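Local coordinates for protein ElaA (Pseudomonas aeruginosa, PDB 1XEB) that probably transfers an acyl group, most likely acetyl, from an acyl-CoA to an amine, as a GNAT-fold N-acetyltransferase of the ElaA family, at residues 9-13 against 45-51; 24-29 against 80-84; 40-44 against 63-67; 74-78 against 111-115. All coordinates share one frame; numbering follows the deposited sequence.

Interaction 1 (9-13 against 45-51); sequences HHADL and LVGDTHH
The backbone of L45 and V46 crosses one face of the H10 imidazole, with L45 CA 3.8 Å from the H10 ring centroid in a CH-pi contact and V46 N over the centre. The methyl CD2 of L45 also reaches L13 CD1. At the turn V46-T49, of type II', the carbonyl oxygen of G47 receives H10 NE2 at 2.9 Å; the acceptor lies in the imidazole plane, although the nitrogen stands well above the plane of the carbonyl. D48 follows with a histidine-carboxylate bond, H9 NE2 to D48 OD1 at 2.7 Å, made on the anti lone pair of the oxygen. Because A11 N donates to H9 ND1 at 3.0 Å, both ring nitrogens of H9 are held and its rotation is fixed. T49 O takes the backbone NH of H10. H50 ND1 donates to D48 O at 2.6 Å, which holds the H50 ring against H9 CA, and the edge of the H9 ring is turned toward the H50 face in an offset edge-to-face pair, planes 72° apart. H51 presents a face to L13 CD1, while its nitrogens bond Y63 OH and D44 O. The contact lies where strand 4-9 ends its pairing with strand 50-56 and leads to helix 15-32.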
loop_
_atom_site.group_PDB
_atom_site.type_symbol
_atom_site.label_atom_id
_atom_site.label_comp_id
_atom_site.label_asym_id
_atom_site.label_seq_id
_atom_site.Cartn_x
_atom_site.Cartn_y
_atom_site.Cartn_z
ATOM N N HIS A 9 0.794 2.292 -13.757
ATOM C CA HIS A 9 1.371 3.601 -13.521
ATOM C C HIS A 9 0.116 4.468 -13.403
ATOM O O HIS A 9 -0.891 4.196 -14.067
ATOM C CB HIS A 9 2.199 4.009 -14.740
ATOM C CG HIS A 9 2.935 5.295 -14.576
ATOM N ND1 HIS A 9 2.300 6.516 -14.539
ATOM C CD2 HIS A 9 4.259 5.555 -14.463
ATOM C CE1 HIS A 9 3.201 7.475 -14.412
ATOM N NE2 HIS A 9 4.397 6.918 -14.364
ATOM N N HIS A 10 0.158 5.503 -12.574
ATOM C CA HIS A 10 -1.013 6.348 -12.408
ATOM C C HIS A 10 -1.503 7.003 -13.700
ATOM O O HIS A 10 -2.696 7.246 -13.854
ATOM C CB HIS A 10 -0.736 7.431 -11.367
ATOM C CG HIS A 10 0.165 8.519 -11.850
ATOM N ND1 HIS A 10 -0.301 9.623 -12.527
ATOM C CD2 HIS A 10 1.507 8.676 -11.752
ATOM C CE1 HIS A 10 0.712 10.417 -12.824
ATOM N NE2 HIS A 10 1.820 9.864 -12.365
ATOM N N ALA A 11 -0.589 7.293 -14.620
ATOM C CA ALA A 11 -0.963 7.940 -15.869
ATOM C C ALA A 11 -1.811 7.048 -16.766
ATOM O O ALA A 11 -2.386 7.521 -17.740
ATOM C CB ALA A 11 0.279 8.379 -16.614
ATOM N N ASP A 12 -1.884 5.763 -16.421
ATOM C CA ASP A 12 -2.646 4.784 -17.181
ATOM C C ASP A 12 -3.939 4.338 -16.496
ATOM O O ASP A 12 -4.641 3.453 -16.990
ATOM C CB ASP A 12 -1.768 3.565 -17.473
ATOM C CG ASP A 12 -0.600 3.905 -18.374
ATOM O OD1 ASP A 12 -0.841 4.572 -19.404
ATOM O OD2 ASP A 12 0.549 3.516 -18.068
ATOM N N LEU A 13 -4.264 4.939 -15.360
ATOM C CA LEU A 13 -5.500 4.575 -14.681
ATOM C C LEU A 13 -6.720 5.008 -15.509
ATOM O O LEU A 13 -6.658 5.974 -16.274
ATOM C CB LEU A 13 -5.572 5.252 -13.305
ATOM C CG LEU A 13 -4.588 4.831 -12.211
ATOM C CD1 LEU A 13 -4.626 5.814 -11.070
ATOM C CD2 LEU A 13 -4.938 3.444 -11.726
ATOM N N LEU A 45 -1.522 10.833 -8.171
ATOM C CA LEU A 45 -1.287 11.095 -9.598
ATOM C C LEU A 45 -0.039 11.939 -9.881
ATOM O O LEU A 45 -0.107 12.916 -10.622
ATOM C CB LEU A 45 -2.506 11.794 -10.216
ATOM C CG LEU A 45 -3.888 11.323 -9.767
ATOM C CD1 LEU A 45 -4.950 12.204 -10.441
ATOM C CD2 LEU A 45 -4.088 9.843 -10.113
ATOM N N VAL A 46 1.090 11.573 -9.293
ATOM C CA VAL A 46 2.324 12.323 -9.518
ATOM C C VAL A 46 3.494 11.387 -9.744
ATOM O O VAL A 46 3.428 10.218 -9.363
ATOM C CB VAL A 46 2.670 13.225 -8.315
ATOM C CG1 VAL A 46 1.625 14.334 -8.176
ATOM C CG2 VAL A 46 2.761 12.365 -7.038
ATOM N N GLY A 47 4.560 11.922 -10.346
ATOM C CA GLY A 47 5.758 11.150 -10.632
ATOM C C GLY A 47 5.442 9.790 -11.225
ATOM O O GLY A 47 4.760 9.691 -12.252
ATOM N N ASP A 48 5.939 8.737 -10.582
ATOM C CA ASP A 48 5.692 7.390 -11.059
ATOM C C ASP A 48 4.914 6.537 -10.048
ATOM O O ASP A 48 5.073 5.314 -9.989
ATOM C CB ASP A 48 7.010 6.698 -11.435
ATOM C CG ASP A 48 7.643 7.277 -12.705
ATOM O OD1 ASP A 48 6.934 7.424 -13.731
ATOM O OD2 ASP A 48 8.856 7.571 -12.675
ATOM N N THR A 49 4.067 7.168 -9.252
ATOM C CA THR A 49 3.297 6.391 -8.304
ATOM C C THR A 49 2.565 5.247 -9.021
ATOM O O THR A 49 1.863 5.469 -10.023
ATOM C CB THR A 49 2.256 7.240 -7.611
ATOM O OG1 THR A 49 2.898 8.285 -6.887
ATOM C CG2 THR A 49 1.450 6.396 -6.664
ATOM N N HIS A 50 2.732 4.023 -8.531
ATOM C CA HIS A 50 2.022 2.907 -9.144
ATOM C C HIS A 50 0.873 2.452 -8.260
ATOM O O HIS A 50 0.810 2.803 -7.080
ATOM C CB HIS A 50 2.973 1.739 -9.444
ATOM C CG HIS A 50 3.706 1.888 -10.740
ATOM N ND1 HIS A 50 4.583 2.920 -10.981
ATOM C CD2 HIS A 50 3.660 1.162 -11.883
ATOM C CE1 HIS A 50 5.045 2.826 -12.217
ATOM N NE2 HIS A 50 4.499 1.768 -12.785
ATOM N N HIS A 51 -0.044 1.688 -8.846
ATOM C CA HIS A 51 -1.196 1.186 -8.118
ATOM C C HIS A 51 -1.400 -0.310 -8.382
ATOM O O HIS A 51 -1.697 -0.727 -9.511
ATOM C CB HIS A 51 -2.437 1.989 -8.521
ATOM C CG HIS A 51 -2.295 3.464 -8.289
ATOM N ND1 HIS A 51 -2.734 4.087 -7.137
ATOM C CD2 HIS A 51 -1.699 4.428 -9.034
ATOM C CE1 HIS A 51 -2.407 5.367 -7.183
ATOM N NE2 HIS A 51 -1.778 5.598 -8.323
#

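Interaction 2 (24-29 against 80-84); sequences LRTEVF and RVVSS
The helix segment 24-29 lies across strand 80-83 at 85°, their axes 8.7 Å apart at closest approach; by CA positions, L24 is nearest S84 and R25 nearest V82. V82 is the central apolar side chain of the strand, and its two methyls take different helix residues. V82 CG1, set between the backbone N and the carbonyl carbon (chi1 67°), meets L24 CD2 at 3.9 Å, the two side chains sliding past each other in opposite directions; V82 CG2 packs closely on V28 CG2 at 3.4 Å. F29 flanks the same valine, its CZ 3.9 Å from V82 CB. The edge of the F29 ring also faces the backbone, with CZ 3.2 Å from V81 O, and its CE1 lies 3.7 Å from R80 CD. At the R80 end of the strand, R25 and R80 cross at about a right angle, their guanidinium planes 86° apart, and R80 CG lies over one face of the R25 group. Both guanidinium groups gather on the E39 carboxylate, which forms a salt bridge with each and probably accounts for their nearness. R25 has a second anionic partner in D44. This is the packing of the first helix of the GNAT fold, 15-32, on its sheet beside the end of strand 76-83, where L24 also touches L60 of strand 59-67, V82 touches Y63, and Y37 borders F29 and R80.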
loop_
_atom_site.group_PDB
_atom_site.type_symbol
_atom_site.label_atom_id
_atom_site.label_comp_id
_atom_site.label_asym_id
_atom_site.label_seq_id
_atom_site.Cartn_x
_atom_site.Cartn_y
_atom_site.Cartn_z
ATOM N N LEU A 24 -12.301 2.073 -2.087
ATOM C CA LEU A 24 -11.927 0.977 -1.192
ATOM C C LEU A 24 -11.124 1.543 -0.021
ATOM O O LEU A 24 -11.333 1.186 1.148
ATOM C CB LEU A 24 -11.089 -0.060 -1.943
ATOM C CG LEU A 24 -10.539 -1.213 -1.089
ATOM C CD1 LEU A 24 -11.673 -1.926 -0.368
ATOM C CD2 LEU A 24 -9.776 -2.179 -1.980
ATOM N N ARG A 25 -10.218 2.457 -0.348
ATOM C CA ARG A 25 -9.364 3.084 0.655
ATOM C C ARG A 25 -10.168 3.867 1.684
ATOM O O ARG A 25 -9.873 3.827 2.891
ATOM C CB ARG A 25 -8.337 3.982 -0.045
ATOM C CG ARG A 25 -7.126 3.216 -0.546
ATOM C CD ARG A 25 -6.306 4.013 -1.545
ATOM N NE ARG A 25 -6.096 5.407 -1.147
ATOM C CZ ARG A 25 -5.380 6.257 -1.861
ATOM N NH1 ARG A 25 -5.226 7.521 -1.462
ATOM N NH2 ARG A 25 -4.802 5.829 -2.977
ATOM N N THR A 26 -11.197 4.557 1.209
ATOM C CA THR A 26 -12.038 5.352 2.084
ATOM C C THR A 26 -12.866 4.439 2.970
ATOM O O THR A 26 -13.031 4.682 4.179
ATOM C CB THR A 26 -13.000 6.242 1.277
ATOM O OG1 THR A 26 -12.252 7.163 0.480
ATOM C CG2 THR A 26 -13.901 7.010 2.207
ATOM N N GLU A 27 -13.388 3.381 2.361
ATOM C CA GLU A 27 -14.215 2.439 3.093
ATOM C C GLU A 27 -13.475 1.850 4.283
ATOM O O GLU A 27 -14.039 1.720 5.361
ATOM C CB GLU A 27 -14.678 1.331 2.159
ATOM C CG GLU A 27 -15.453 0.209 2.836
ATOM C CD GLU A 27 -15.907 -0.828 1.831
ATOM O OE1 GLU A 27 -16.921 -0.575 1.138
ATOM O OE2 GLU A 27 -15.232 -1.882 1.717
ATOM N N VAL A 28 -12.204 1.503 4.089
ATOM C CA VAL A 28 -11.419 0.922 5.167
ATOM C C VAL A 28 -10.713 1.918 6.087
ATOM O O VAL A 28 -10.920 1.874 7.288
ATOM C CB VAL A 28 -10.399 -0.079 4.611
ATOM C CG1 VAL A 28 -9.538 -0.650 5.731
ATOM C CG2 VAL A 28 -11.153 -1.208 3.907
ATOM N N PHE A 29 -9.892 2.810 5.541
ATOM C CA PHE A 29 -9.169 3.780 6.373
ATOM C C PHE A 29 -10.032 4.891 6.954
ATOM O O PHE A 29 -9.751 5.371 8.050
ATOM C CB PHE A 29 -7.993 4.390 5.594
ATOM C CG PHE A 29 -6.996 3.376 5.129
ATOM C CD1 PHE A 29 -6.604 3.329 3.797
ATOM C CD2 PHE A 29 -6.499 2.423 6.011
ATOM C CE1 PHE A 29 -5.740 2.345 3.341
ATOM C CE2 PHE A 29 -5.637 1.437 5.569
ATOM C CZ PHE A 29 -5.254 1.391 4.226
ATOM N N ARG A 80 -0.987 2.569 1.927
ATOM C CA ARG A 80 -2.399 2.349 1.640
ATOM C C ARG A 80 -2.695 0.864 1.379
ATOM O O ARG A 80 -3.469 0.514 0.481
ATOM C CB ARG A 80 -2.814 3.202 0.446
ATOM C CG ARG A 80 -2.786 4.697 0.719
ATOM C CD ARG A 80 -3.836 5.055 1.744
ATOM N NE ARG A 80 -4.165 6.483 1.786
ATOM C CZ ARG A 80 -3.431 7.418 2.371
ATOM N NH1 ARG A 80 -3.835 8.685 2.351
ATOM N NH2 ARG A 80 -2.299 7.094 2.975
ATOM N N VAL A 81 -2.056 -0.001 2.167
ATOM C CA VAL A 81 -2.235 -1.444 2.042
ATOM C C VAL A 81 -3.616 -1.771 2.592
ATOM O O VAL A 81 -3.905 -1.518 3.766
ATOM C CB VAL A 81 -1.142 -2.219 2.824
ATOM C CG1 VAL A 81 -1.459 -3.711 2.823
ATOM C CG2 VAL A 81 0.223 -1.982 2.179
ATOM N N VAL A 82 -4.469 -2.325 1.736
ATOM C CA VAL A 82 -5.841 -2.613 2.136
ATOM C C VAL A 82 -6.440 -3.820 1.421
ATOM O O VAL A 82 -6.067 -4.163 0.300
ATOM C CB VAL A 82 -6.744 -1.361 1.867
ATOM C CG1 VAL A 82 -6.863 -1.104 0.368
ATOM C CG2 VAL A 82 -8.118 -1.549 2.461
ATOM N N SER A 83 -7.386 -4.459 2.083
ATOM C CA SER A 83 -8.054 -5.602 1.503
ATOM C C SER A 83 -9.490 -5.476 1.966
ATOM O O SER A 83 -9.737 -5.107 3.109
ATOM C CB SER A 83 -7.429 -6.904 2.019
ATOM O OG SER A 83 -7.798 -7.140 3.368
ATOM N N SER A 84 -10.438 -5.761 1.078
ATOM C CA SER A 84 -11.857 -5.669 1.430
ATOM C C SER A 84 -12.213 -6.583 2.605
ATOM O O SER A 84 -11.791 -7.745 2.665
ATOM C CB SER A 84 -12.729 -6.022 0.226
ATOM O OG SER A 84 -14.099 -5.861 0.552
#

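Interaction 3 (40-44 against 63-67); sequences VDGLD and YLRLL
The guanidinium of R65 has L43 CB over one face, 3.7 Å from R65 NH1, and two carboxylates, D41 and D44, at its edge. The D41 carboxylate is nearly coplanar with it, the planes 10° apart, and is gripped end-on: R65 NH1 binds D41 OD2 at 2.9 Å and R65 NH2 binds D41 OD1 at 3.2 Å, each on a syn lone pair and each nearly straight. R65 NH1 also reaches D44 OD2 at 3.2 Å in a weaker, more bent bond, the D44 carboxylate being turned 41° from the guanidinium plane. R65 extends from the strand with its chain straight through chi2, then bends at chi3 (67°), which turns the NH1 edge to both acids. D41 OD2 also accepts a weak bond from L43 N, and D44 OD2 is shared with R25 of helix 15-32. Beside the charges, L43 CD1 meets L67 CD2 at 4.0 Å. The result is a salt-bridge network in which one arginine of strand 59-67 fastens the connection between helix 15-32 and strand 50-56 to the central sheet of the GNAT fold.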
loop_
_atom_site.group_PDB
_atom_site.type_symbol
_atom_site.label_atom_id
_atom_site.label_comp_id
_atom_site.label_asym_id
_atom_site.label_seq_id
_atom_site.Cartn_x
_atom_site.Cartn_y
_atom_site.Cartn_z
ATOM N N VAL A 40 -7.565 11.382 0.099
ATOM C CA VAL A 40 -7.106 11.816 -1.224
ATOM C C VAL A 40 -5.971 12.788 -0.956
ATOM O O VAL A 40 -6.139 14.003 -1.049
ATOM C CB VAL A 40 -8.243 12.529 -1.966
ATOM C CG1 VAL A 40 -7.863 12.768 -3.415
ATOM C CG2 VAL A 40 -9.512 11.711 -1.840
ATOM N N ASP A 41 -4.809 12.229 -0.638
ATOM C CA ASP A 41 -3.645 13.008 -0.246
ATOM C C ASP A 41 -2.722 13.617 -1.289
ATOM O O ASP A 41 -1.645 14.085 -0.936
ATOM C CB ASP A 41 -2.806 12.190 0.756
ATOM C CG ASP A 41 -2.084 11.001 0.112
ATOM O OD1 ASP A 41 -1.239 10.384 0.796
ATOM O OD2 ASP A 41 -2.343 10.675 -1.062
ATOM N N GLY A 42 -3.109 13.614 -2.557
ATOM C CA GLY A 42 -2.248 14.209 -3.572
ATOM C C GLY A 42 -1.028 13.427 -4.057
ATOM O O GLY A 42 -0.314 13.893 -4.951
ATOM N N LEU A 43 -0.761 12.248 -3.504
ATOM C CA LEU A 43 0.409 11.487 -3.957
ATOM C C LEU A 43 0.025 10.407 -4.959
ATOM O O LEU A 43 0.882 9.632 -5.423
ATOM C CB LEU A 43 1.115 10.843 -2.767
ATOM C CG LEU A 43 1.547 11.825 -1.686
ATOM C CD1 LEU A 43 2.042 11.056 -0.477
ATOM C CD2 LEU A 43 2.635 12.755 -2.235
ATOM N N ASP A 44 -1.255 10.380 -5.315
ATOM C CA ASP A 44 -1.778 9.380 -6.232
ATOM C C ASP A 44 -1.509 9.588 -7.705
ATOM O O ASP A 44 -1.287 8.617 -8.421
ATOM C CB ASP A 44 -3.279 9.212 -6.026
ATOM C CG ASP A 44 -3.614 8.542 -4.710
ATOM O OD1 ASP A 44 -4.233 9.189 -3.838
ATOM O OD2 ASP A 44 -3.261 7.358 -4.543
ATOM N N TYR A 63 -5.743 -3.756 -2.568
ATOM C CA TYR A 63 -4.992 -2.669 -3.160
ATOM C C TYR A 63 -3.809 -2.237 -2.310
ATOM O O TYR A 63 -3.784 -2.438 -1.099
ATOM C CB TYR A 63 -5.924 -1.469 -3.336
ATOM C CG TYR A 63 -5.229 -0.178 -3.697
ATOM C CD1 TYR A 63 -5.028 0.179 -5.028
ATOM C CD2 TYR A 63 -4.750 0.671 -2.709
ATOM C CE1 TYR A 63 -4.365 1.357 -5.362
ATOM C CE2 TYR A 63 -4.080 1.843 -3.031
ATOM C CZ TYR A 63 -3.891 2.186 -4.359
ATOM O OH TYR A 63 -3.254 3.367 -4.684
ATOM N N LEU A 64 -2.814 -1.673 -2.976
ATOM C CA LEU A 64 -1.668 -1.090 -2.306
ATOM C C LEU A 64 -1.023 -0.112 -3.295
ATOM O O LEU A 64 -1.076 -0.291 -4.522
ATOM C CB LEU A 64 -0.670 -2.144 -1.792
ATOM C CG LEU A 64 0.399 -2.822 -2.643
ATOM C CD1 LEU A 64 1.410 -1.805 -3.186
ATOM C CD2 LEU A 64 1.101 -3.848 -1.763
ATOM N N ARG A 65 -0.444 0.943 -2.741
ATOM C CA ARG A 65 0.186 1.979 -3.532
ATOM C C ARG A 65 1.708 1.999 -3.383
ATOM O O ARG A 65 2.253 1.790 -2.291
ATOM C CB ARG A 65 -0.388 3.338 -3.119
ATOM C CG ARG A 65 0.219 4.516 -3.848
ATOM C CD ARG A 65 -0.426 5.816 -3.407
ATOM N NE ARG A 65 -0.124 6.152 -2.017
ATOM C CZ ARG A 65 -0.553 7.258 -1.416
ATOM N NH1 ARG A 65 -1.306 8.129 -2.089
ATOM N NH2 ARG A 65 -0.230 7.499 -0.146
ATOM N N LEU A 66 2.376 2.260 -4.502
ATOM C CA LEU A 66 3.820 2.356 -4.548
ATOM C C LEU A 66 4.248 3.779 -4.958
ATOM O O LEU A 66 3.922 4.243 -6.052
ATOM C CB LEU A 66 4.369 1.320 -5.543
ATOM C CG LEU A 66 4.117 -0.123 -5.098
ATOM C CD1 LEU A 66 3.856 -1.029 -6.285
ATOM C CD2 LEU A 66 5.294 -0.606 -4.315
ATOM N N LEU A 67 4.965 4.474 -4.078
ATOM C CA LEU A 67 5.458 5.818 -4.393
ATOM C C LEU A 67 6.902 5.691 -4.912
ATOM O O LEU A 67 7.708 4.967 -4.314
ATOM C CB LEU A 67 5.415 6.699 -3.142
ATOM C CG LEU A 67 4.052 7.158 -2.602
ATOM C CD1 LEU A 67 3.098 6.003 -2.567
ATOM C CD2 LEU A 67 4.211 7.749 -1.205
#

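Interaction 4 (74-78 against 111-115); sequences GQVVI and TPVYL
A beta-alpha-beta crossover brings strands 76-83 and 113-118 together, with helix 92-108 as the connection, and this contact is where the two strands start their pairing. The short segments are parallel in sense, but their axes run 36° apart, consistent with the splay of the two central parallel strands in GNAT folds. V76 N donates to P112 O at 2.9 Å, Y114 N to V76 O at 2.7 Å, and I78 N to Y114 O at 2.9 Å. V76 thus uses both its NH and its carbonyl, and Y114 likewise, the alternation expected of parallel strands; V77 CA approaches the same Y114 O at 3.3 Å as a CA-H...O contact. On the face carrying V76, I78, V113 and L115 the packing is aliphatic. V76 CG1 touches T111 CG2 at 3.5 Å, and I78 CD1 lies against V113 CG1. T111 turns its methyl to V76 because CG2 is anti to the backbone N, while its hydroxyl bonds W108 O at the end of the helix. Beyond the regular pairing, the amide of Q75 comes obliquely to the Y114 ring, Q75 NE2 3.9 Å from Y114 CD2 and the two planes 43° apart; Q75 OE1 has a weak bond to R148. V76, I78 and V113 all pack against helix 92-108. Strand 59-67 borders strand 76-83 on its other side, and strand 142-149 borders strand 113-118.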
loop_
_atom_site.group_PDB
_atom_site.type_symbol
_atom_site.label_atom_id
_atom_site.label_comp_id
_atom_site.label_asym_id
_atom_site.label_seq_id
_atom_site.Cartn_x
_atom_site.Cartn_y
_atom_site.Cartn_z
ATOM N N GLY A 74 15.090 8.582 -2.122
ATOM C CA GLY A 74 15.756 7.312 -2.386
ATOM C C GLY A 74 15.220 6.017 -1.804
ATOM O O GLY A 74 15.983 5.068 -1.606
ATOM N N GLN A 75 13.922 5.961 -1.530
ATOM C CA GLN A 75 13.303 4.754 -0.994
ATOM C C GLN A 75 11.962 4.569 -1.728
ATOM O O GLN A 75 11.280 5.561 -2.002
ATOM C CB GLN A 75 13.026 4.901 0.512
ATOM C CG GLN A 75 14.154 5.498 1.373
ATOM C CD GLN A 75 13.909 5.318 2.891
ATOM O OE1 GLN A 75 14.381 4.338 3.508
ATOM N NE2 GLN A 75 13.164 6.254 3.493
ATOM N N VAL A 76 11.594 3.337 -2.087
ATOM C CA VAL A 76 10.293 3.154 -2.718
ATOM C C VAL A 76 9.367 3.062 -1.509
ATOM O O VAL A 76 9.667 2.343 -0.565
ATOM C CB VAL A 76 10.172 1.840 -3.582
ATOM C CG1 VAL A 76 11.443 1.599 -4.388
ATOM C CG2 VAL A 76 9.846 0.655 -2.716
ATOM N N VAL A 77 8.274 3.814 -1.512
ATOM C CA VAL A 77 7.360 3.794 -0.379
ATOM C C VAL A 77 6.094 3.009 -0.670
ATOM O O VAL A 77 5.383 3.284 -1.639
ATOM C CB VAL A 77 6.974 5.234 0.064
ATOM C CG1 VAL A 77 5.987 5.189 1.236
ATOM C CG2 VAL A 77 8.216 5.998 0.476
ATOM N N ILE A 78 5.830 2.022 0.181
ATOM C CA ILE A 78 4.646 1.167 0.071
ATOM C C ILE A 78 3.642 1.684 1.100
ATOM O O ILE A 78 3.995 1.889 2.247
ATOM C CB ILE A 78 5.017 -0.298 0.387
ATOM C CG1 ILE A 78 5.594 -0.960 -0.846
ATOM C CG2 ILE A 78 3.819 -1.062 0.890
ATOM C CD1 ILE A 78 6.193 -2.310 -0.544
ATOM N N THR A 111 16.427 -0.738 -5.082
ATOM C CA THR A 111 16.082 0.439 -4.294
ATOM C C THR A 111 15.384 -0.084 -3.048
ATOM O O THR A 111 14.414 -0.836 -3.147
ATOM C CB THR A 111 15.115 1.358 -5.043
ATOM O OG1 THR A 111 15.681 1.716 -6.309
ATOM C CG2 THR A 111 14.839 2.610 -4.228
ATOM N N PRO A 112 15.878 0.285 -1.855
ATOM C CA PRO A 112 15.236 -0.196 -0.634
ATOM C C PRO A 112 13.788 0.261 -0.529
ATOM O O PRO A 112 13.435 1.329 -1.013
ATOM C CB PRO A 112 16.125 0.368 0.476
ATOM C CG PRO A 112 16.732 1.550 -0.141
ATOM C CD PRO A 112 17.055 1.099 -1.531
ATOM N N VAL A 113 12.965 -0.570 0.111
ATOM C CA VAL A 113 11.544 -0.301 0.283
ATOM C C VAL A 113 11.202 0.170 1.700
ATOM O O VAL A 113 11.685 -0.393 2.695
ATOM C CB VAL A 113 10.706 -1.573 -0.049
ATOM C CG1 VAL A 113 9.225 -1.269 0.098
ATOM C CG2 VAL A 113 10.995 -2.032 -1.480
ATOM N N TYR A 114 10.359 1.196 1.790
ATOM C CA TYR A 114 9.974 1.737 3.086
ATOM C C TYR A 114 8.465 1.759 3.292
ATOM O O TYR A 114 7.698 2.009 2.366
ATOM C CB TYR A 114 10.564 3.152 3.269
ATOM C CG TYR A 114 10.142 3.849 4.547
ATOM C CD1 TYR A 114 8.890 4.460 4.657
ATOM C CD2 TYR A 114 10.960 3.841 5.663
ATOM C CE1 TYR A 114 8.467 5.040 5.855
ATOM C CE2 TYR A 114 10.551 4.411 6.863
ATOM C CZ TYR A 114 9.303 5.007 6.959
ATOM O OH TYR A 114 8.878 5.549 8.168
ATOM N N LEU A 115 8.045 1.479 4.521
ATOM C CA LEU A 115 6.630 1.510 4.849
ATOM C C LEU A 115 6.468 1.934 6.286
ATOM O O LEU A 115 7.391 1.805 7.100
ATOM C CB LEU A 115 5.961 0.139 4.609
ATOM C CG LEU A 115 6.409 -1.118 5.381
ATOM C CD1 LEU A 115 5.992 -1.054 6.828
ATOM C CD2 LEU A 115 5.762 -2.336 4.746
#

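In the fold
All four contacts reach one mixed sheet, but in different ways. Interaction 4 is chiefly main-chain pairing of two parallel strands backed by aliphatic side chains, whereas interaction 1, at the 4-9 end of the strand order, relies on histidine rings and a carboxylate near the surface. Interaction 2 sets a helix on strand 76-83, the strand it shares with interaction 4, although their centres lie about 20 Å apart on opposite sides of the chain's centre. Interaction 3 is the buried, charged one, and it touches each of the others, through a probable hydrogen bond to interaction 1, a salt bridge to interaction 2 and strand pairing to interaction 4.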